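Local coordinates for probable csgAB operon transcriptional regulatory protein (Salmonella typhimurium, PDB 5XP0) that controls transcription of the csgAB operon as the master regulator of curli fimbriae and promotes biofilm formation, seen here as its receiver-like regulatory domain, at residues L28-L33 against G45-I50; Q39-T44 against G130-E135; G60-M65 against S126-I131; R103-W108 against Q140-Y145. One frame throughout, in Å; residues are numbered along the deposited sequence.

Interaction 1 (L28-L33 against G45-I50); sequences LQATAL and GKLHNI
L47 meets helix 28-33 through one methyl. Its CD1 lies 3.6 Å from T31 OG1 and 3.9 Å from A30 CB, so a single branch of the leucine touches two consecutive residues of the helix. The contact with A30 is plain apolar packing. The one with T31 is a methyl resting against a hydroxyl oxygen, and the two side chains cross there at about a right angle. L47 reaches this place because its CG stands anti to the backbone N (chi1 -160°), with the chain extended beyond it. The nearest CA atoms of the two segments, those of T31 and L47, are 7.3 Å apart, and the short side chain of A30 is consistent with so close an approach. Its methyl points toward the strand and also rests on T24, which adds the neighbouring strand 19-24 to the same interface. Here the helix covers the sheet inside a beta-alpha-beta unit, made of strand 19-24, helix 28-41 and strand 45-49, the repeating element of the CheY-like receiver fold. L47 sits on one of the two outermost strands of the sheet within this chain, and it also packs on P26 in the loop that leads into the helix. The T31 hydroxyl has polar partners of its own. OG1 lies beside the backbone N (chi1 -65°), from where it bonds weakly to S27 O one turn earlier and more strongly to T118 O of the second subunit. Q29, one residue before A30, carries its amide to D66 and N95 of that subunit.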
loop_
_atom_site.group_PDB
_atom_site.type_symbol
_atom_site.label_atom_id
_atom_site.label_comp_id
_atom_site.label_asym_id
_atom_site.label_seq_id
_atom_site.Cartn_x
_atom_site.Cartn_y
_atom_site.Cartn_z
ATOM N N LEU B 28 4.615 -3.755 1.694
ATOM C CA LEU B 28 5.502 -2.722 2.222
ATOM C C LEU B 28 4.805 -1.369 2.190
ATOM O O LEU B 28 4.980 -0.552 3.097
ATOM C CB LEU B 28 6.797 -2.645 1.425
ATOM C CG LEU B 28 7.793 -1.664 2.061
ATOM C CD1 LEU B 28 8.322 -2.216 3.386
ATOM C CD2 LEU B 28 8.908 -1.410 1.159
ATOM N N GLN B 29 4.041 -1.081 1.133
ATOM C CA GLN B 29 3.446 0.242 1.087
ATOM C C GLN B 29 2.340 0.421 2.129
ATOM O O GLN B 29 2.201 1.516 2.669
ATOM C CB GLN B 29 2.936 0.595 -0.297
ATOM C CG GLN B 29 1.986 -0.320 -0.862
ATOM C CD GLN B 29 2.629 -1.403 -1.715
ATOM O OE1 GLN B 29 3.629 -2.014 -1.321
ATOM N NE2 GLN B 29 2.050 -1.654 -2.883
ATOM N N ALA B 30 1.583 -0.630 2.452
ATOM C CA ALA B 30 0.615 -0.529 3.548
ATOM C C ALA B 30 1.303 -0.230 4.871
ATOM O O ALA B 30 0.818 0.574 5.676
ATOM C CB ALA B 30 -0.194 -1.817 3.637
ATOM N N THR B 31 2.434 -0.867 5.121
ATOM C CA THR B 31 3.203 -0.561 6.314
ATOM C C THR B 31 3.661 0.881 6.330
ATOM O O THR B 31 3.609 1.542 7.383
ATOM C CB THR B 31 4.421 -1.510 6.392
ATOM O OG1 THR B 31 3.942 -2.841 6.557
ATOM C CG2 THR B 31 5.364 -1.124 7.535
ATOM N N ALA B 32 4.120 1.388 5.187
ATOM C CA ALA B 32 4.549 2.783 5.116
ATOM C C ALA B 32 3.390 3.712 5.421
ATOM O O ALA B 32 3.561 4.717 6.114
ATOM C CB ALA B 32 5.112 3.146 3.738
ATOM N N LEU B 33 2.209 3.418 4.888
ATOM C CA LEU B 33 1.075 4.285 5.203
ATOM C C LEU B 33 0.725 4.184 6.676
ATOM O O LEU B 33 0.518 5.193 7.348
ATOM C CB LEU B 33 -0.152 3.931 4.367
ATOM C CG LEU B 33 -1.409 4.739 4.715
ATOM C CD1 LEU B 33 -1.313 6.223 4.455
ATOM C CD2 LEU B 33 -2.556 4.181 3.896
ATOM N N GLY B 45 -1.351 1.379 16.141
ATOM C CA GLY B 45 -2.053 0.846 14.989
ATOM C C GLY B 45 -1.490 -0.489 14.572
ATOM O O GLY B 45 -0.388 -0.876 14.974
ATOM N N LYS B 46 -2.267 -1.186 13.752
ATOM C CA LYS B 46 -1.857 -2.485 13.224
ATOM C C LYS B 46 -2.431 -2.652 11.844
ATOM O O LYS B 46 -3.454 -2.050 11.501
ATOM C CB LYS B 46 -2.352 -3.655 14.099
ATOM C CG LYS B 46 -2.011 -3.614 15.577
ATOM C CD LYS B 46 -0.538 -3.956 15.820
ATOM C CE LYS B 46 -0.029 -3.445 17.163
ATOM N NZ LYS B 46 1.426 -3.721 17.313
ATOM N N LEU B 47 -1.799 -3.541 11.094
ATOM C CA LEU B 47 -2.213 -3.938 9.760
ATOM C C LEU B 47 -2.891 -5.290 9.850
ATOM O O LEU B 47 -2.396 -6.176 10.538
ATOM C CB LEU B 47 -0.969 -4.029 8.889
ATOM C CG LEU B 47 -0.999 -3.971 7.375
ATOM C CD1 LEU B 47 0.455 -3.855 6.885
ATOM C CD2 LEU B 47 -1.638 -5.222 6.820
ATOM N N HIS B 48 -3.996 -5.474 9.153
ATOM C CA HIS B 48 -4.635 -6.793 9.112
ATOM C C HIS B 48 -4.985 -7.164 7.679
ATOM O O HIS B 48 -5.608 -6.377 6.970
ATOM C CB HIS B 48 -5.889 -6.837 9.980
ATOM C CG HIS B 48 -6.621 -8.140 9.908
ATOM N ND1 HIS B 48 -6.326 -9.201 10.734
ATOM C CD2 HIS B 48 -7.603 -8.568 9.078
ATOM C CE1 HIS B 48 -7.133 -10.209 10.455
ATOM N NE2 HIS B 48 -7.914 -9.852 9.451
ATOM N N ASN B 49 -4.649 -8.393 7.281
ATOM C CA ASN B 49 -4.935 -8.882 5.940
ATOM C C ASN B 49 -6.443 -8.975 5.720
ATOM O O ASN B 49 -7.120 -9.791 6.363
ATOM C CB ASN B 49 -4.331 -10.271 5.755
ATOM C CG ASN B 49 -4.338 -10.707 4.311
ATOM O OD1 ASN B 49 -5.192 -10.288 3.514
ATOM N ND2 ASN B 49 -3.357 -11.507 3.952
ATOM N N ILE B 50 -6.947 -8.180 4.775
ATOM C CA ILE B 50 -8.369 -8.124 4.428
ATOM C C ILE B 50 -8.919 -9.476 4.031
ATOM O O ILE B 50 -10.138 -9.714 4.139
ATOM C CB ILE B 50 -8.567 -7.105 3.295
ATOM C CG1 ILE B 50 -10.055 -6.859 3.071
ATOM C CG2 ILE B 50 -7.874 -7.577 1.979
ATOM C CD1 ILE B 50 -10.339 -5.609 2.230
#

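Interaction 2 (Q39-T44 against G130-E135); sequences QSLAIT and GILRGE
L132 points its isobutyl group at two aliphatic side chains that bracket the end of helix 28-41, and each of its methyls takes one of them. CD1 approaches L41 CD2 at 4.2 Å, while CD2 faces I43 CD1 at 4.3 Å. With CG turned to chi1 -60° and the chain extended at chi2, the fork of L132 opens toward both partners. L41 and I43 are aimed back at it from either side of A42, whose positive phi (58°) ends the helical path and redirects the chain toward strand 45-49. I43 is stretched out, both of its torsions near 180°, which lets its terminal methyl span the distance from the backbone. The separations are ordinary for loose methyl packing, and branched aliphatic side chains suit a purely apolar contact between helix ends. H18 adds cover beside I43 and L132, and I62 of the central strand lies beneath L132. Just beyond L132, R133 and E135 form a salt bridge within their own segment. The helix itself stops in a Schellman motif: E135 N bonds to G130 O and G134 N to I131 O, with G134 at positive phi. Two neighbouring helices meeting at their C-terminal ends on one side of a parallel sheet fit the alpha/beta receiver fold.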
loop_
_atom_site.group_PDB
_atom_site.type_symbol
_atom_site.label_atom_id
_atom_site.label_comp_id
_atom_site.label_asym_id
_atom_site.label_seq_id
_atom_site.Cartn_x
_atom_site.Cartn_y
_atom_site.Cartn_z
ATOM N N GLN B 39 2.533 7.933 13.248
ATOM C CA GLN B 39 3.415 9.010 13.680
ATOM C C GLN B 39 2.732 10.360 13.575
ATOM O O GLN B 39 2.900 11.210 14.448
ATOM C CB GLN B 39 4.693 9.021 12.848
ATOM C CG GLN B 39 5.652 7.915 13.181
ATOM C CD GLN B 39 6.729 7.766 12.129
ATOM O OE1 GLN B 39 6.850 8.598 11.227
ATOM N NE2 GLN B 39 7.525 6.714 12.243
ATOM N N SER B 40 1.930 10.571 12.538
ATOM C CA SER B 40 1.285 11.861 12.395
ATOM C C SER B 40 0.190 12.042 13.426
ATOM O O SER B 40 -0.066 13.165 13.854
ATOM C CB SER B 40 0.672 12.003 11.000
ATOM O OG SER B 40 1.636 11.832 10.001
ATOM N N LEU B 41 -0.497 10.966 13.788
ATOM C CA LEU B 41 -1.602 11.048 14.726
ATOM C C LEU B 41 -1.200 10.741 16.159
ATOM O O LEU B 41 -2.012 10.957 17.050
ATOM C CB LEU B 41 -2.711 10.060 14.339
ATOM C CG LEU B 41 -3.303 10.325 12.938
ATOM C CD1 LEU B 41 -4.081 9.122 12.432
ATOM C CD2 LEU B 41 -4.185 11.559 12.959
ATOM N N ALA B 42 0.016 10.260 16.391
ATOM C CA ALA B 42 0.472 9.848 17.718
ATOM C C ALA B 42 -0.446 8.767 18.287
ATOM O O ALA B 42 -0.873 8.820 19.439
ATOM C CB ALA B 42 0.563 11.050 18.678
ATOM N N ILE B 43 -0.714 7.746 17.482
ATOM C CA ILE B 43 -1.631 6.691 17.878
ATOM C C ILE B 43 -1.014 5.336 17.541
ATOM O O ILE B 43 -0.131 5.224 16.696
ATOM C CB ILE B 43 -2.980 6.890 17.156
ATOM C CG1 ILE B 43 -4.021 5.904 17.640
ATOM C CG2 ILE B 43 -2.791 6.721 15.673
ATOM C CD1 ILE B 43 -5.416 6.154 17.034
ATOM N N THR B 44 -1.472 4.312 18.241
ATOM C CA THR B 44 -1.034 2.964 17.937
ATOM C C THR B 44 -1.857 2.426 16.769
ATOM O O THR B 44 -2.927 2.950 16.425
ATOM C CB THR B 44 -1.140 2.084 19.188
ATOM O OG1 THR B 44 -0.376 0.887 18.997
ATOM C CG2 THR B 44 -2.556 1.715 19.471
ATOM N N GLY B 130 -9.763 14.727 12.609
ATOM C CA GLY B 130 -11.162 15.001 12.912
ATOM C C GLY B 130 -11.862 13.853 13.617
ATOM O O GLY B 130 -12.646 14.070 14.555
ATOM N N ILE B 131 -11.606 12.614 13.176
ATOM C CA ILE B 131 -12.268 11.468 13.799
ATOM C C ILE B 131 -11.877 11.370 15.260
ATOM O O ILE B 131 -12.713 11.087 16.129
ATOM C CB ILE B 131 -11.937 10.154 13.057
ATOM C CG1 ILE B 131 -12.718 10.024 11.758
ATOM C CG2 ILE B 131 -12.337 8.952 13.922
ATOM C CD1 ILE B 131 -12.283 10.922 10.691
ATOM N N LEU B 132 -10.605 11.604 15.558
ATOM C CA LEU B 132 -10.173 11.586 16.949
ATOM C C LEU B 132 -10.902 12.626 17.772
ATOM O O LEU B 132 -11.101 12.430 18.975
ATOM C CB LEU B 132 -8.672 11.838 17.031
ATOM C CG LEU B 132 -7.829 10.807 16.303
ATOM C CD1 LEU B 132 -6.350 11.078 16.535
ATOM C CD2 LEU B 132 -8.231 9.392 16.710
ATOM N N ARG B 133 -11.316 13.727 17.149
ATOM C CA ARG B 133 -12.083 14.757 17.840
ATOM C C ARG B 133 -13.571 14.441 17.874
ATOM O O ARG B 133 -14.353 15.299 18.266
ATOM C CB ARG B 133 -11.906 16.128 17.168
ATOM C CG ARG B 133 -10.493 16.695 17.145
ATOM C CD ARG B 133 -10.444 18.071 16.438
ATOM N NE ARG B 133 -9.416 18.076 15.387
ATOM C CZ ARG B 133 -9.635 18.260 14.083
ATOM N NH1 ARG B 133 -10.859 18.491 13.612
ATOM N NH2 ARG B 133 -8.612 18.223 13.236
ATOM N N GLY B 134 -13.989 13.273 17.414
ATOM C CA GLY B 134 -15.402 12.961 17.414
ATOM C C GLY B 134 -16.139 13.387 16.163
ATOM O O GLY B 134 -17.374 13.376 16.163
ATOM N N GLU B 135 -15.427 13.773 15.105
ATOM C CA GLU B 135 -16.049 14.192 13.853
ATOM C C GLU B 135 -16.083 13.073 12.820
ATOM O O GLU B 135 -15.176 12.241 12.752
ATOM C CB GLU B 135 -15.284 15.377 13.270
ATOM C CG GLU B 135 -15.110 16.517 14.277
ATOM C CD GLU B 135 -14.379 17.717 13.701
ATOM O OE1 GLU B 135 -14.094 17.742 12.487
ATOM O OE2 GLU B 135 -14.083 18.640 14.475
#

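Interaction 3 (G60-M65 against S126-I131); sequences GCIVLM and SGLQGI
L64 and L128 reach toward each other tip to tip, and their methyls match in pairs: CD2 to CD2 at 4.1 Å and CD1 to CD1 at 4.2 Å. Both have CG beside the backbone N (L64 chi1 -66°) and an extended second torsion, which carries the branched ends away from their backbones and into the gap between strand and helix. The L64 CB does not head straight for the helix, and it is the length of the side chain that closes the distance. Equally tight is the pair nearer the start of the strand, where I62 CD1 touches I131 CG2 at 4.0 Å as the two side chains cross obliquely. Between the pairs the touch is looser, I62 CG2 standing 4.4 Å from L128 CD2. Beta-branched isoleucine suits the strand at this point, since it presents methyls at two depths to the helix. All four residues are buried; L37 packs beside L64 and L128, and L92 lies against I62, L64 and I131. The solvent side lies across the helix, where S126 is exposed and its OG bonds weakly back to E122 O, while Q129 is partly exposed. Strand and helix run nearly antiparallel, 150° between their directions, with axes 11.4 Å apart. The side chains packed between the central strand 61-66 and helix 121-132, which follows the last strand of the sheet, form part of the hydrophobic core of a CheY-like receiver fold with strand order 2-1-3-4-5.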
loop_
_atom_site.group_PDB
_atom_site.type_symbol
_atom_site.label_atom_id
_atom_site.label_comp_id
_atom_site.label_asym_id
_atom_site.label_seq_id
_atom_site.Cartn_x
_atom_site.Cartn_y
_atom_site.Cartn_z
ATOM N N GLY B 60 -11.358 0.518 20.972
ATOM C CA GLY B 60 -11.297 1.854 20.383
ATOM C C GLY B 60 -11.004 1.897 18.893
ATOM O O GLY B 60 -10.597 2.937 18.362
ATOM N N CYS B 61 -11.198 0.776 18.202
ATOM C CA CYS B 61 -10.623 0.623 16.877
ATOM C C CYS B 61 -11.212 1.597 15.862
ATOM O O CYS B 61 -12.428 1.729 15.697
ATOM C CB CYS B 61 -10.799 -0.810 16.391
ATOM S SG CYS B 61 -9.688 -1.967 17.183
ATOM N N ILE B 62 -10.321 2.220 15.122
ATOM C CA ILE B 62 -10.676 2.992 13.946
ATOM C C ILE B 62 -10.243 2.123 12.774
ATOM O O ILE B 62 -9.053 2.019 12.465
ATOM C CB ILE B 62 -9.995 4.363 13.926
ATOM C CG1 ILE B 62 -10.472 5.193 15.131
ATOM C CG2 ILE B 62 -10.242 5.042 12.581
ATOM C CD1 ILE B 62 -9.622 6.349 15.398
ATOM N N VAL B 63 -11.203 1.483 12.128
ATOM C CA VAL B 63 -10.905 0.563 11.039
ATOM C C VAL B 63 -10.769 1.369 9.763
ATOM O O VAL B 63 -11.652 2.155 9.421
ATOM C CB VAL B 63 -12.008 -0.489 10.898
ATOM C CG1 VAL B 63 -11.788 -1.272 9.663
ATOM C CG2 VAL B 63 -12.097 -1.382 12.171
ATOM N N LEU B 64 -9.644 1.224 9.085
ATOM C CA LEU B 64 -9.500 1.773 7.742
ATOM C C LEU B 64 -9.598 0.613 6.773
ATOM O O LEU B 64 -8.679 -0.202 6.687
ATOM C CB LEU B 64 -8.179 2.498 7.566
ATOM C CG LEU B 64 -7.919 3.760 8.358
ATOM C CD1 LEU B 64 -6.533 4.342 7.964
ATOM C CD2 LEU B 64 -9.016 4.722 8.057
ATOM N N MET B 65 -10.710 0.550 6.064
ATOM C CA MET B 65 -11.097 -0.592 5.224
ATOM C C MET B 65 -10.736 -0.288 3.780
ATOM O O MET B 65 -11.349 0.591 3.167
ATOM C CB MET B 65 -12.599 -0.803 5.333
ATOM C CG MET B 65 -13.154 -1.874 4.395
ATOM S SD MET B 65 -12.467 -3.430 4.858
ATOM C CE MET B 65 -13.105 -3.640 6.513
ATOM N N SER B 126 -5.603 14.770 8.010
ATOM C CA SER B 126 -6.506 15.792 8.537
ATOM C C SER B 126 -7.878 15.206 8.842
ATOM O O SER B 126 -8.479 15.504 9.873
ATOM C CB SER B 126 -6.605 16.944 7.549
ATOM O OG SER B 126 -5.489 17.805 7.695
ATOM N N GLY B 127 -8.378 14.337 7.981
ATOM C CA GLY B 127 -9.652 13.702 8.266
ATOM C C GLY B 127 -9.604 12.859 9.522
ATOM O O GLY B 127 -10.523 12.897 10.340
ATOM N N LEU B 128 -8.527 12.082 9.691
ATOM C CA LEU B 128 -8.404 11.236 10.871
ATOM C C LEU B 128 -8.217 12.055 12.141
ATOM O O LEU B 128 -8.681 11.645 13.211
ATOM C CB LEU B 128 -7.237 10.240 10.674
ATOM C CG LEU B 128 -7.550 9.184 9.606
ATOM C CD1 LEU B 128 -6.321 8.325 9.270
ATOM C CD2 LEU B 128 -8.687 8.287 10.052
ATOM N N GLN B 129 -7.553 13.204 12.054
ATOM C CA GLN B 129 -7.492 14.075 13.212
ATOM C C GLN B 129 -8.894 14.513 13.603
ATOM O O GLN B 129 -9.221 14.600 14.791
ATOM C CB GLN B 129 -6.604 15.284 12.911
ATOM C CG GLN B 129 -5.130 14.998 12.788
ATOM C CD GLN B 129 -4.368 16.173 12.207
ATOM O OE1 GLN B 129 -4.890 16.917 11.372
ATOM N NE2 GLN B 129 -3.130 16.352 12.650
ATOM N N GLY B 130 -9.763 14.727 12.609
ATOM C CA GLY B 130 -11.162 15.001 12.912
ATOM C C GLY B 130 -11.862 13.853 13.617
ATOM O O GLY B 130 -12.646 14.070 14.555
ATOM N N ILE B 131 -11.606 12.614 13.176
ATOM C CA ILE B 131 -12.268 11.468 13.799
ATOM C C ILE B 131 -11.877 11.370 15.260
ATOM O O ILE B 131 -12.713 11.087 16.129
ATOM C CB ILE B 131 -11.937 10.154 13.057
ATOM C CG1 ILE B 131 -12.718 10.024 11.758
ATOM C CG2 ILE B 131 -12.337 8.952 13.922
ATOM C CD1 ILE B 131 -12.283 10.922 10.691
#

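Interaction 4 (R103-W108 against Q140-Y145); sequences REIENW and QKLASY
Y145 reaches across to helix 103-107 as a long flat arm. From CB, with CG anti to the backbone N (chi1 175°), the side chain leaves its own helix and heads for the other one. Along one side of the ring, CE2 is met by E106 CB at 4.0 Å; this carbon lies at the edge of the ring, near its plane. Next comes CZ, 4.1 Å from R103 N, which approaches obliquely. At the tip the hydroxyl settles against carbon: OH is 3.4 Å from R103 CA and 3.7 Å from R103 CG, so the backbone and first side-chain carbons of R103, not its guanidinium, meet it. The guanidinium has turned off at a bend in chi3, its plane 80° from the tyrosine ring. Tyrosine suits this partly exposed border because its ring edge packs on E106 CB while its hydroxyl reaches R103. Deeper in, I105 CD1 and L142 CD2 pack at 3.9 Å, crossing at a slant. Both are buried, and both rest on V114 of the edge strand 111-114, with Y100 and Y116 also against I105. K141 NZ also bonds to Y102 OH, a second link between the two helices. The axes of the short segments pass 10.8 Å apart at a crossing angle of -62°. The contact joins helix 102-107 of the receiver-like fold to the C-terminal helix 140-147.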
loop_
_atom_site.group_PDB
_atom_site.type_symbol
_atom_site.label_atom_id
_atom_site.label_comp_id
_atom_site.label_asym_id
_atom_site.label_seq_id
_atom_site.Cartn_x
_atom_site.Cartn_y
_atom_site.Cartn_z
ATOM N N ARG B 103 -26.007 4.623 -1.066
ATOM C CA ARG B 103 -26.769 3.526 -0.476
ATOM C C ARG B 103 -25.844 2.439 0.052
ATOM O O ARG B 103 -26.144 1.803 1.076
ATOM C CB ARG B 103 -27.704 2.912 -1.522
ATOM C CG ARG B 103 -28.404 3.909 -2.444
ATOM C CD ARG B 103 -29.248 3.196 -3.495
ATOM N NE ARG B 103 -28.437 2.378 -4.400
ATOM C CZ ARG B 103 -27.979 2.779 -5.585
ATOM N NH1 ARG B 103 -28.239 3.999 -6.039
ATOM N NH2 ARG B 103 -27.257 1.951 -6.326
ATOM N N GLU B 104 -24.718 2.228 -0.612
ATOM C CA GLU B 104 -23.765 1.209 -0.158
ATOM C C GLU B 104 -22.967 1.693 1.041
ATOM O O GLU B 104 -22.738 0.942 1.987
ATOM C CB GLU B 104 -22.806 0.818 -1.286
ATOM C CG GLU B 104 -23.474 0.378 -2.579
ATOM C CD GLU B 104 -24.653 -0.512 -2.338
ATOM O OE1 GLU B 104 -24.553 -1.405 -1.475
ATOM O OE2 GLU B 104 -25.692 -0.310 -3.000
ATOM N N ILE B 105 -22.511 2.939 1.007
ATOM C CA ILE B 105 -21.810 3.490 2.158
ATOM C C ILE B 105 -22.660 3.372 3.424
ATOM O O ILE B 105 -22.173 2.952 4.481
ATOM C CB ILE B 105 -21.427 4.943 1.872
ATOM C CG1 ILE B 105 -20.370 4.978 0.792
ATOM C CG2 ILE B 105 -20.963 5.624 3.135
ATOM C CD1 ILE B 105 -20.252 6.313 0.106
ATOM N N GLU B 106 -23.933 3.760 3.340
ATOM C CA GLU B 106 -24.809 3.718 4.509
ATOM C C GLU B 106 -24.924 2.325 5.089
ATOM O O GLU B 106 -25.120 2.181 6.301
ATOM C CB GLU B 106 -26.211 4.221 4.151
ATOM C CG GLU B 106 -27.178 4.397 5.326
ATOM C CD GLU B 106 -27.933 3.114 5.703
ATOM O OE1 GLU B 106 -28.097 2.203 4.852
ATOM O OE2 GLU B 106 -28.411 3.039 6.850
ATOM N N ASN B 107 -24.850 1.294 4.247
ATOM C CA ASN B 107 -24.997 -0.065 4.761
ATOM C C ASN B 107 -23.783 -0.546 5.538
ATOM O O ASN B 107 -23.862 -1.589 6.185
ATOM C CB ASN B 107 -25.280 -1.027 3.613
ATOM C CG ASN B 107 -26.679 -1.557 3.665
ATOM O OD1 ASN B 107 -26.942 -2.573 4.304
ATOM N ND2 ASN B 107 -27.602 -0.850 3.032
ATOM N N TRP B 108 -22.674 0.166 5.504
ATOM C CA TRP B 108 -21.542 -0.211 6.350
ATOM C C TRP B 108 -21.877 0.054 7.815
ATOM O O TRP B 108 -22.290 1.159 8.156
ATOM C CB TRP B 108 -20.302 0.583 5.944
ATOM C CG TRP B 108 -19.624 -0.044 4.783
ATOM C CD1 TRP B 108 -19.860 0.193 3.454
ATOM C CD2 TRP B 108 -18.604 -1.041 4.837
ATOM N NE1 TRP B 108 -19.030 -0.591 2.679
ATOM C CE2 TRP B 108 -18.255 -1.361 3.504
ATOM C CE3 TRP B 108 -17.945 -1.688 5.876
ATOM C CZ2 TRP B 108 -17.289 -2.300 3.198
ATOM C CZ3 TRP B 108 -16.999 -2.634 5.564
ATOM C CH2 TRP B 108 -16.666 -2.918 4.237
ATOM N N GLN B 140 -20.442 17.261 2.536
ATOM C CA GLN B 140 -21.708 17.804 3.005
ATOM C C GLN B 140 -22.872 17.016 2.412
ATOM O O GLN B 140 -23.841 16.704 3.108
ATOM C CB GLN B 140 -21.814 19.292 2.674
ATOM C CG GLN B 140 -20.981 20.207 3.558
ATOM C CD GLN B 140 -21.542 20.315 4.957
ATOM O OE1 GLN B 140 -22.753 20.272 5.147
ATOM N NE2 GLN B 140 -20.662 20.465 5.945
ATOM N N LYS B 141 -22.776 16.627 1.145
ATOM C CA LYS B 141 -23.913 15.951 0.535
ATOM C C LYS B 141 -24.073 14.535 1.098
ATOM O O LYS B 141 -25.201 14.081 1.349
ATOM C CB LYS B 141 -23.739 15.935 -0.988
ATOM C CG LYS B 141 -25.010 15.690 -1.766
ATOM C CD LYS B 141 -24.753 15.648 -3.280
ATOM C CE LYS B 141 -24.305 14.275 -3.778
ATOM N NZ LYS B 141 -22.834 14.187 -4.024
ATOM N N LEU B 142 -22.965 13.844 1.367
ATOM C CA LEU B 142 -23.100 12.491 1.893
ATOM C C LEU B 142 -23.576 12.515 3.343
ATOM O O LEU B 142 -24.450 11.718 3.721
ATOM C CB LEU B 142 -21.781 11.733 1.737
ATOM C CG LEU B 142 -21.743 10.332 2.331
ATOM C CD1 LEU B 142 -22.928 9.513 1.835
ATOM C CD2 LEU B 142 -20.414 9.686 1.964
ATOM N N ALA B 143 -23.031 13.434 4.167
ATOM C CA ALA B 143 -23.530 13.589 5.533
ATOM C C ALA B 143 -25.022 13.835 5.543
ATOM O O ALA B 143 -25.735 13.307 6.404
ATOM C CB ALA B 143 -22.828 14.736 6.270
ATOM N N SER B 144 -25.512 14.667 4.612
ATOM C CA SER B 144 -26.944 14.949 4.573
ATOM C C SER B 144 -27.733 13.701 4.207
ATOM O O SER B 144 -28.784 13.421 4.807
ATOM C CB SER B 144 -27.269 16.070 3.582
ATOM O OG SER B 144 -28.686 16.329 3.598
ATOM N N TYR B 145 -27.245 12.939 3.230
ATOM C CA TYR B 145 -27.883 11.672 2.899
ATOM C C TYR B 145 -27.961 10.775 4.118
ATOM O O TYR B 145 -29.007 10.193 4.413
ATOM C CB TYR B 145 -27.113 10.960 1.789
ATOM C CG TYR B 145 -27.664 9.577 1.485
ATOM C CD1 TYR B 145 -28.742 9.403 0.614
ATOM C CD2 TYR B 145 -27.117 8.449 2.084
ATOM C CE1 TYR B 145 -29.231 8.130 0.328
ATOM C CE2 TYR B 145 -27.596 7.176 1.807
ATOM C CZ TYR B 145 -28.652 7.022 0.934
ATOM O OH TYR B 145 -29.119 5.756 0.690
#

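The four contacts spread across one receiver-like domain built on a five-stranded parallel sheet. Interactions 2 and 3 lie closest, centres about 6 Å apart; they share G130 and I131 on helix 121-132 and touch through L132 and I62. Interaction 1 joins interaction 2 through helix 28-41, about 17 Å away between centres, and meets interaction 3 where I50 packs on M65. Interaction 4 lies about 26 Å from interaction 1 between centres, on the opposite side of the chain's centre, yet reaches interaction 3 through W108 and M65. Along the chain, interaction 1 closes first; interactions 2 and 3 then bring helix 121-132 onto helix 28-41 and the central strand, while interaction 4 anchors helix 140-147.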